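Local coordinates for protein galactose mutarotase related enzyme (Lactobacillus casei, PDB 3Q1N) that probably binds carbohydrate and acts as a sugar isomerase of the aldose 1-epimerase kind, at residues Tyr126-Thr129 with Ser135-Phe138; Pro256-Pro261 with Gly275-Ser280; Asn194-Pro197 with Asp201-Asp204. All blocks are in the same frame, centred on the assembly; numbering follows the deposited sequence. Where two conformers were deposited one is given.

Contact 1: residues Tyr126-Thr129 with Ser135-Phe138; sequences YTVT and SMPF. With EDO (1,2-ethanediol), chain T.
Val128 and Phe138 meet where two layers of the beta sandwich of this galactose mutarotase-like fold face each other. Strand 121-130 belongs to one sheet and strand 136-147 to another, and the chain passes between them in a short link that makes no hairpin pairing here. The axes of the two short strand segments approach to 9.8 Å, with 146° between their directions, a spacing that side chains must fill. Val128 supplies one branch as the main plug: CG1 lies anti to the backbone N and stands over the centre of the Phe138 ring. It sits 3.9 Å from the ring centroid and only 6° off the normal, a CH-pi contact made squarely on the face. CG2 lies on the same side of the ring plane, off-centre, 3.9 Å from CE2 of Phe138. The ring comes from the opposite direction. With only a methyl group at Phe138, as in alanine, Val128 CG1 is likely to lose the flat surface it rests on, and a gap would open between the sheets.

Met136, present as selenomethionine, approaches the same valine obliquely. Its chain is extended as far as SE and then bends, bringing the terminal methyl alongside Val128. Leu111 of strand 109-118 also packs on Val128, and Phe105, Phe107 and Tyr109 pack on Met136, so the apolar filling extends beyond the three side chains. On Thr127, whose side chain points the other way from that of Val128, an ethanediol molecule probably left from the crystallisation liquor hydrogen-bonds to OG1 through its O2 at 3.0 Å. Between the sheets, CE of Met136 ends 3.6 Å from CG1 of Val128 and 4.1 Å from the carbonyl O of Thr129.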
loop_
_atom_site.group_PDB
_atom_site.type_symbol
_atom_site.label_atom_id
_atom_site.label_comp_id
_atom_site.label_asym_id
_atom_site.label_seq_id
_atom_site.Cartn_x
_atom_site.Cartn_y
_atom_site.Cartn_z
ATOM N N TYR A 126 -5.873 -4.376 9.848
ATOM C CA TYR A 126 -6.936 -4.552 8.847
ATOM C C TYR A 126 -7.682 -5.842 9.115
ATOM O O TYR A 126 -7.032 -6.837 9.470
ATOM C CB TYR A 126 -6.359 -4.656 7.461
ATOM C CG TYR A 126 -5.525 -3.490 7.045
ATOM C CD1 TYR A 126 -4.148 -3.472 7.342
ATOM C CD2 TYR A 126 -6.093 -2.393 6.412
ATOM C CE1 TYR A 126 -3.357 -2.404 6.988
ATOM C CE2 TYR A 126 -5.285 -1.300 6.026
ATOM C CZ TYR A 126 -3.943 -1.316 6.338
ATOM O OH TYR A 126 -3.157 -0.248 5.965
ATOM N N THR A 127 -9.007 -5.839 8.926
ATOM C CA THR A 127 -9.783 -7.078 8.930
ATOM C C THR A 127 -10.711 -7.032 7.734
ATOM O O THR A 127 -11.509 -6.084 7.605
ATOM C CB THR A 127 -10.662 -7.242 10.197
ATOM O OG1 THR A 127 -9.838 -7.178 11.392
ATOM C CG2 THR A 127 -11.397 -8.565 10.163
ATOM N N VAL A 128 -10.595 -8.037 6.899
ATOM C CA VAL A 128 -11.419 -8.221 5.720
ATOM C C VAL A 128 -12.319 -9.389 6.047
ATOM O O VAL A 128 -11.844 -10.492 6.297
ATOM C CB VAL A 128 -10.570 -8.594 4.500
ATOM C CG1 VAL A 128 -11.477 -8.939 3.332
ATOM C CG2 VAL A 128 -9.654 -7.417 4.109
ATOM N N THR A 129 -13.619 -9.150 6.025
ATOM C CA THR A 129 -14.593 -10.210 6.304
ATOM C C THR A 129 -15.465 -10.404 5.069
ATOM O O THR A 129 -15.994 -9.440 4.517
ATOM C CB THR A 129 -15.490 -9.883 7.508
ATOM O OG1 THR A 129 -14.660 -9.604 8.655
ATOM C CG2 THR A 129 -16.358 -11.115 7.862
ATOM N N SER A 135 -17.900 -17.653 -2.099
ATOM C CA SER A 135 -16.462 -17.536 -1.805
ATOM C C SER A 135 -15.941 -16.236 -2.383
ATOM O O SER A 135 -16.161 -15.976 -3.541
ATOM C CB SER A 135 -15.731 -18.706 -2.419
ATOM O OG SER A 135 -16.240 -19.954 -1.887
HETATM N N MSE A 136 -15.243 -15.437 -1.569
HETATM C CA MSE A 136 -14.820 -14.066 -1.947
HETATM C C MSE A 136 -13.308 -13.971 -2.115
HETATM O O MSE A 136 -12.550 -14.099 -1.158
HETATM C CB MSE A 136 -15.290 -13.079 -0.905
HETATM C CG MSE A 136 -14.965 -11.610 -1.249
HETATM SE SE MSE A 136 -15.504 -10.304 0.047
HETATM C CE MSE A 136 -13.921 -10.345 1.114
ATOM N N PRO A 137 -12.862 -13.691 -3.341
ATOM C CA PRO A 137 -11.434 -13.508 -3.601
ATOM C C PRO A 137 -11.119 -12.010 -3.524
ATOM O O PRO A 137 -11.893 -11.196 -3.982
ATOM C CB PRO A 137 -11.263 -14.072 -4.991
ATOM C CG PRO A 137 -12.643 -13.735 -5.674
ATOM C CD PRO A 137 -13.677 -13.651 -4.580
ATOM N N PHE A 138 -9.966 -11.672 -2.940
ATOM C CA PHE A 138 -9.600 -10.249 -2.843
ATOM C C PHE A 138 -8.104 -10.073 -2.715
ATOM O O PHE A 138 -7.361 -11.016 -2.410
ATOM C CB PHE A 138 -10.267 -9.598 -1.606
ATOM C CG PHE A 138 -9.625 -10.002 -0.313
ATOM C CD1 PHE A 138 -9.961 -11.205 0.310
ATOM C CD2 PHE A 138 -8.626 -9.252 0.226
ATOM C CE1 PHE A 138 -9.281 -11.642 1.405
ATOM C CE2 PHE A 138 -7.930 -9.656 1.361
ATOM C CZ PHE A 138 -8.283 -10.882 1.982
HETATM C C1 EDO T . -10.221 -2.825 12.482
HETATM O O1 EDO T . -10.753 -3.170 13.724
HETATM C C2 EDO T . -9.588 -4.055 11.833
HETATM O O2 EDO T . -8.649 -4.748 12.599
#

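Contact 2: residues Pro256-Pro261 with Gly275-Ser280; sequences PFDGLP and GNTTLS. With EDO (1,2-ethanediol), chain N.
Asp258 and Thr277 face each other across a small layer of solvent, where strand 251-258 ends and strand 277-279 begins. From CB of Asp258 the side chain extends with CG anti to the backbone N (chi1 -173°), which carries the carboxylate into the space beside Thr277. CG itself stays 4.0 Å from O1 of an ethanediol, probably a guest from the crystallisation liquor. Beyond it the two oxygens take different partners. OD1 accepts a hydrogen bond from ethanediol O1 at 2.9 Å and another from water 3, which also donates to the carbonyl O of Gly275 at 2.6 Å. OD2 stands 4.2 Å from Thr277 OG1, too far for a direct bond, and water 2 closes the distance: it donates to OD2 of Asp258 at 2.6 Å and lies 2.7 Å from OG1 of Thr277. The same water binds ethanediol O2, while water 1 joins the backbone O of Asp258 to the threonine hydroxyl. The carboxylate is thus linked to its neighbour almost wholly through solvent.

Closer in, the two backbones touch directly. CA of Gly259 makes a CH...O contact with the carbonyl O of Gly275, 3.3 Å long with 142° at the hydrogen. A side chain on Gly275 would run into Gly259 CA and Leu260 N, and its backbone angles call for glycine in any case. Water 4 adds a further bridge, from Leu260 N to Asn276 OD1.

This is a water-mediated junction in the mutarotase-like beta sandwich, with both segments bordering one edge of strand 136-147. Asp258 pairs with Leu140 and Thr277 with Phe138, so strands 251-258 and 277-279 follow one another as its antiparallel partners, while Leu287 of strand 284-293 packs on the Asp258 side chain.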
loop_
_atom_site.group_PDB
_atom_site.type_symbol
_atom_site.label_atom_id
_atom_site.label_comp_id
_atom_site.label_asym_id
_atom_site.label_seq_id
_atom_site.Cartn_x
_atom_site.Cartn_y
_atom_site.Cartn_z
ATOM N N PRO A 256 2.919 -1.689 1.311
ATOM C CA PRO A 256 2.674 -3.084 1.648
ATOM C C PRO A 256 1.542 -3.668 0.786
ATOM O O PRO A 256 0.458 -3.082 0.747
ATOM C CB PRO A 256 2.297 -3.024 3.137
ATOM C CG PRO A 256 2.920 -1.753 3.666
ATOM C CD PRO A 256 2.769 -0.803 2.495
ATOM N N PHE A 257 1.803 -4.818 0.159
ATOM C CA PHE A 257 0.848 -5.491 -0.757
ATOM C C PHE A 257 0.513 -6.900 -0.257
ATOM O O PHE A 257 1.416 -7.767 -0.125
ATOM C CB PHE A 257 1.427 -5.678 -2.177
ATOM C CG PHE A 257 1.350 -4.465 -3.124
ATOM C CD1 PHE A 257 1.012 -3.188 -2.717
ATOM C CD2 PHE A 257 1.682 -4.654 -4.445
ATOM C CE1 PHE A 257 0.987 -2.129 -3.632
ATOM C CE2 PHE A 257 1.650 -3.609 -5.338
ATOM C CZ PHE A 257 1.315 -2.364 -4.953
ATOM N N ASP A 258 -0.776 -7.142 -0.012
ATOM C CA ASP A 258 -1.316 -8.518 0.092
ATOM C C ASP A 258 -2.102 -8.834 -1.190
ATOM O O ASP A 258 -3.302 -8.983 -1.171
ATOM C CB ASP A 258 -2.186 -8.660 1.345
ATOM C CG ASP A 258 -2.626 -10.097 1.600
ATOM O OD1 ASP A 258 -1.955 -11.044 1.110
ATOM O OD2 ASP A 258 -3.653 -10.267 2.319
ATOM N N GLY A 259 -1.360 -8.914 -2.298
ATOM C CA GLY A 259 -1.907 -9.088 -3.625
ATOM C C GLY A 259 -0.953 -8.442 -4.607
ATOM O O GLY A 259 0.124 -7.974 -4.239
ATOM N N LEU A 260 -1.306 -8.541 -5.883
ATOM C CA LEU A 260 -0.441 -8.079 -6.977
ATOM C C LEU A 260 -1.274 -7.545 -8.114
ATOM O O LEU A 260 -2.397 -8.020 -8.358
ATOM C CB LEU A 260 0.371 -9.248 -7.510
ATOM C CG LEU A 260 1.453 -9.889 -6.616
ATOM C CD1 LEU A 260 1.962 -11.167 -7.195
ATOM C CD2 LEU A 260 2.545 -8.861 -6.385
ATOM N N PRO A 261 -0.733 -6.557 -8.856
ATOM C CA PRO A 261 -1.405 -6.170 -10.097
ATOM C C PRO A 261 -1.554 -7.360 -11.030
ATOM O O PRO A 261 -0.812 -8.331 -10.939
ATOM C CB PRO A 261 -0.419 -5.168 -10.728
ATOM C CG PRO A 261 0.474 -4.719 -9.550
ATOM C CD PRO A 261 0.563 -5.879 -8.664
ATOM N N GLY A 275 -1.628 -13.853 -5.962
ATOM C CA GLY A 275 -1.649 -12.923 -4.839
ATOM C C GLY A 275 -3.008 -12.747 -4.174
ATOM O O GLY A 275 -3.096 -12.139 -3.094
ATOM N N ASN A 276 -4.077 -13.158 -4.844
ATOM C CA ASN A 276 -5.371 -13.150 -4.240
ATOM C C ASN A 276 -5.511 -14.212 -3.131
ATOM O O ASN A 276 -4.837 -15.261 -3.114
ATOM C CB ASN A 276 -6.543 -13.321 -5.264
ATOM C CG ASN A 276 -6.980 -12.029 -5.917
ATOM O OD1 ASN A 276 -6.355 -10.981 -5.756
ATOM N ND2 ASN A 276 -8.111 -12.096 -6.673
ATOM N N THR A 277 -6.383 -13.868 -2.186
ATOM C CA THR A 277 -6.849 -14.716 -1.112
ATOM C C THR A 277 -8.347 -14.974 -1.307
ATOM O O THR A 277 -9.095 -14.030 -1.502
ATOM C CB THR A 277 -6.668 -14.028 0.235
ATOM O OG1 THR A 277 -5.294 -13.677 0.429
ATOM C CG2 THR A 277 -7.113 -14.972 1.423
ATOM N N THR A 278 -8.758 -16.243 -1.248
ATOM C CA THR A 278 -10.176 -16.611 -1.307
ATOM C C THR A 278 -10.706 -16.964 0.081
ATOM O O THR A 278 -10.250 -17.901 0.712
ATOM C CB THR A 278 -10.482 -17.754 -2.298
ATOM O OG1 THR A 278 -10.041 -17.368 -3.620
ATOM C CG2 THR A 278 -12.025 -18.063 -2.336
ATOM N N LEU A 279 -11.646 -16.186 0.548
ATOM C CA LEU A 279 -12.293 -16.462 1.831
ATOM C C LEU A 279 -13.559 -17.262 1.676
ATOM O O LEU A 279 -14.424 -16.960 0.856
ATOM C CB LEU A 279 -12.599 -15.138 2.530
ATOM C CG LEU A 279 -11.410 -14.377 3.143
ATOM C CD1 LEU A 279 -11.870 -12.951 3.592
ATOM C CD2 LEU A 279 -10.753 -15.148 4.267
ATOM N N SER A 280 -13.681 -18.322 2.471
ATOM C CA SER A 280 -14.938 -19.012 2.661
ATOM C C SER A 280 -16.042 -18.093 3.209
ATOM O O SER A 280 -15.760 -16.997 3.753
ATOM C CB SER A 280 -14.723 -20.222 3.593
ATOM O OG SER A 280 -13.816 -21.157 3.018
HETATM C C1 EDO N . -0.618 -14.117 2.211
HETATM O O1 EDO N . -1.385 -13.848 1.018
HETATM C C2 EDO N . -1.535 -14.657 3.290
HETATM O O2 EDO N . -2.162 -13.568 3.958
HETATM O O HOH W 1 -4.940 -11.349 -0.672
HETATM O O HOH W 2 -4.283 -12.743 2.701
HETATM O O HOH W 3 -1.091 -12.130 -1.405
HETATM O O HOH W 4 -3.627 -10.276 -6.319
#

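Contact 3: residues Asn194-Pro197 with Asp201-Asp204; sequences NRLP and DLLD
At an edge strand of the nine-stranded antiparallel sheet, a tight strand-to-helix connection brings Leu196 and Pro197 of strand 195-197 against Leu202 of the short helix 200-203. Only three residues separate the two segments, and the chain turns back far enough for the helix to lay a leucine on the strand it has just left. The touching is concentrated on one methyl. CD2 of Leu202 lies 3.9 Å from CD2 of Leu196, and the same methyl is 4.0 Å from Leu196 CG and 4.2 Å from Leu196 CD1, so it settles against the whole branched end of the other leucine instead of meeting a single point. The two side chains cross at about a right angle. Each has its CG anti to the backbone N (chi1 -179° in Leu196, 176° in Leu202), which sends both branched ends out from their own backbones into the shared space.

Pro197 takes part through its backbone: its carbonyl O comes 3.5 Å from CD2 of Leu202, while its ring stays well clear of the helix. The helix segment is tied at its start by a hydrogen bond from Leu202 N to Thr199 OG1. Ile188 touches both leucines, and Val208 of strand 208-210 packs on Leu202, so the pair belongs to a larger apolar cluster. Leu196 is also paired by its backbone with Leu161 of strand 160-164.

Chemically, the join is one of dispersion and of hiding hydrocarbon from water. With branched alkyl groups as its main surfaces and a carbonyl oxygen of Pro197 that meets a methyl across the contact, it depends on shape and burial, with no directional polar bond between the two segments to fix the angle of the helix.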
loop_
_atom_site.group_PDB
_atom_site.type_symbol
_atom_site.label_atom_id
_atom_site.label_comp_id
_atom_site.label_asym_id
_atom_site.label_seq_id
_atom_site.Cartn_x
_atom_site.Cartn_y
_atom_site.Cartn_z
ATOM N N ASN A 194 21.096 -6.875 1.320
ATOM C CA ASN A 194 19.801 -6.443 1.819
ATOM C C ASN A 194 19.519 -4.948 1.654
ATOM O O ASN A 194 18.573 -4.452 2.219
ATOM C CB ASN A 194 19.614 -6.831 3.274
ATOM C CG ASN A 194 20.453 -6.033 4.202
ATOM O OD1 ASN A 194 21.522 -5.571 3.849
ATOM N ND2 ASN A 194 19.965 -5.842 5.432
ATOM N N ARG A 195 20.292 -4.284 0.818
ATOM C CA ARG A 195 20.192 -2.845 0.631
ATOM C C ARG A 195 19.880 -2.557 -0.842
ATOM O O ARG A 195 20.571 -3.087 -1.759
ATOM C CB ARG A 195 21.518 -2.213 1.056
ATOM C CG ARG A 195 21.517 -0.715 1.179
ATOM C CD ARG A 195 22.891 -0.248 1.677
ATOM N NE ARG A 195 23.094 -0.629 3.064
ATOM C CZ ARG A 195 22.759 0.134 4.097
ATOM N NH1 ARG A 195 22.216 1.336 3.899
ATOM N NH2 ARG A 195 22.976 -0.301 5.325
ATOM N N LEU A 196 18.839 -1.762 -1.080
ATOM C CA LEU A 196 18.448 -1.363 -2.443
ATOM C C LEU A 196 18.518 0.158 -2.567
ATOM O O LEU A 196 17.720 0.860 -1.958
ATOM C CB LEU A 196 17.049 -1.836 -2.773
ATOM C CG LEU A 196 16.515 -1.507 -4.165
ATOM C CD1 LEU A 196 17.402 -2.122 -5.276
ATOM C CD2 LEU A 196 15.042 -1.939 -4.285
ATOM N N PRO A 197 19.487 0.681 -3.333
ATOM C CA PRO A 197 19.509 2.124 -3.553
ATOM C C PRO A 197 18.273 2.540 -4.334
ATOM O O PRO A 197 17.886 1.855 -5.296
ATOM C CB PRO A 197 20.789 2.335 -4.370
ATOM C CG PRO A 197 21.660 1.102 -4.062
ATOM C CD PRO A 197 20.639 0.008 -3.953
ATOM N N ASP A 201 16.941 6.195 -11.814
ATOM C CA ASP A 201 17.372 5.114 -12.700
ATOM C C ASP A 201 16.624 3.801 -12.416
ATOM O O ASP A 201 16.190 3.130 -13.348
ATOM C CB ASP A 201 18.884 4.885 -12.612
ATOM C CG ASP A 201 19.694 5.868 -13.479
ATOM O OD1 ASP A 201 19.112 6.703 -14.204
ATOM O OD2 ASP A 201 20.931 5.798 -13.418
ATOM N N LEU A 202 16.465 3.448 -11.141
ATOM C CA LEU A 202 15.673 2.283 -10.754
ATOM C C LEU A 202 14.173 2.532 -11.014
ATOM O O LEU A 202 13.477 1.700 -11.624
ATOM C CB LEU A 202 15.868 1.965 -9.265
ATOM C CG LEU A 202 15.014 0.814 -8.673
ATOM C CD1 LEU A 202 15.378 -0.546 -9.291
ATOM C CD2 LEU A 202 15.078 0.794 -7.128
ATOM N N LEU A 203 13.660 3.652 -10.524
ATOM C CA LEU A 203 12.184 3.789 -10.422
ATOM C C LEU A 203 11.482 4.295 -11.688
ATOM O O LEU A 203 10.263 4.163 -11.807
ATOM C CB LEU A 203 11.809 4.650 -9.201
ATOM C CG LEU A 203 12.217 4.011 -7.869
ATOM C CD1 LEU A 203 12.124 5.036 -6.752
ATOM C CD2 LEU A 203 11.380 2.730 -7.559
ATOM N N ASP A 204 12.227 4.865 -12.618
ATOM C CA ASP A 204 11.630 5.460 -13.817
ATOM C C ASP A 204 10.964 4.439 -14.704
ATOM O O ASP A 204 10.091 4.803 -15.500
ATOM C CB ASP A 204 12.668 6.281 -14.602
ATOM C CG ASP A 204 12.849 7.694 -14.039
ATOM O OD1 ASP A 204 12.078 8.090 -13.157
ATOM O OD2 ASP A 204 13.779 8.418 -14.443
#

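Along the chain the order is contact 1, contact 3, contact 2, each closing before the next opens. Contacts 1 and 2 are neighbours in space, with centres about 9 Å apart, and they join through strand 136-147: probable hydrogen bonds run from Leu279 N to Met136 O and from Phe138 N to Thr277 O. Contact 3 lies across the molecule, its centre about 32 Å from that of contact 1 and 25 Å from that of contact 2. Strand 136-147 thus ties contacts 1 and 2 together directly, whereas contact 3 is linked to contact 1 through the shared nine-stranded sheet, from inner strand 121-130 to strand 195-197 at one end.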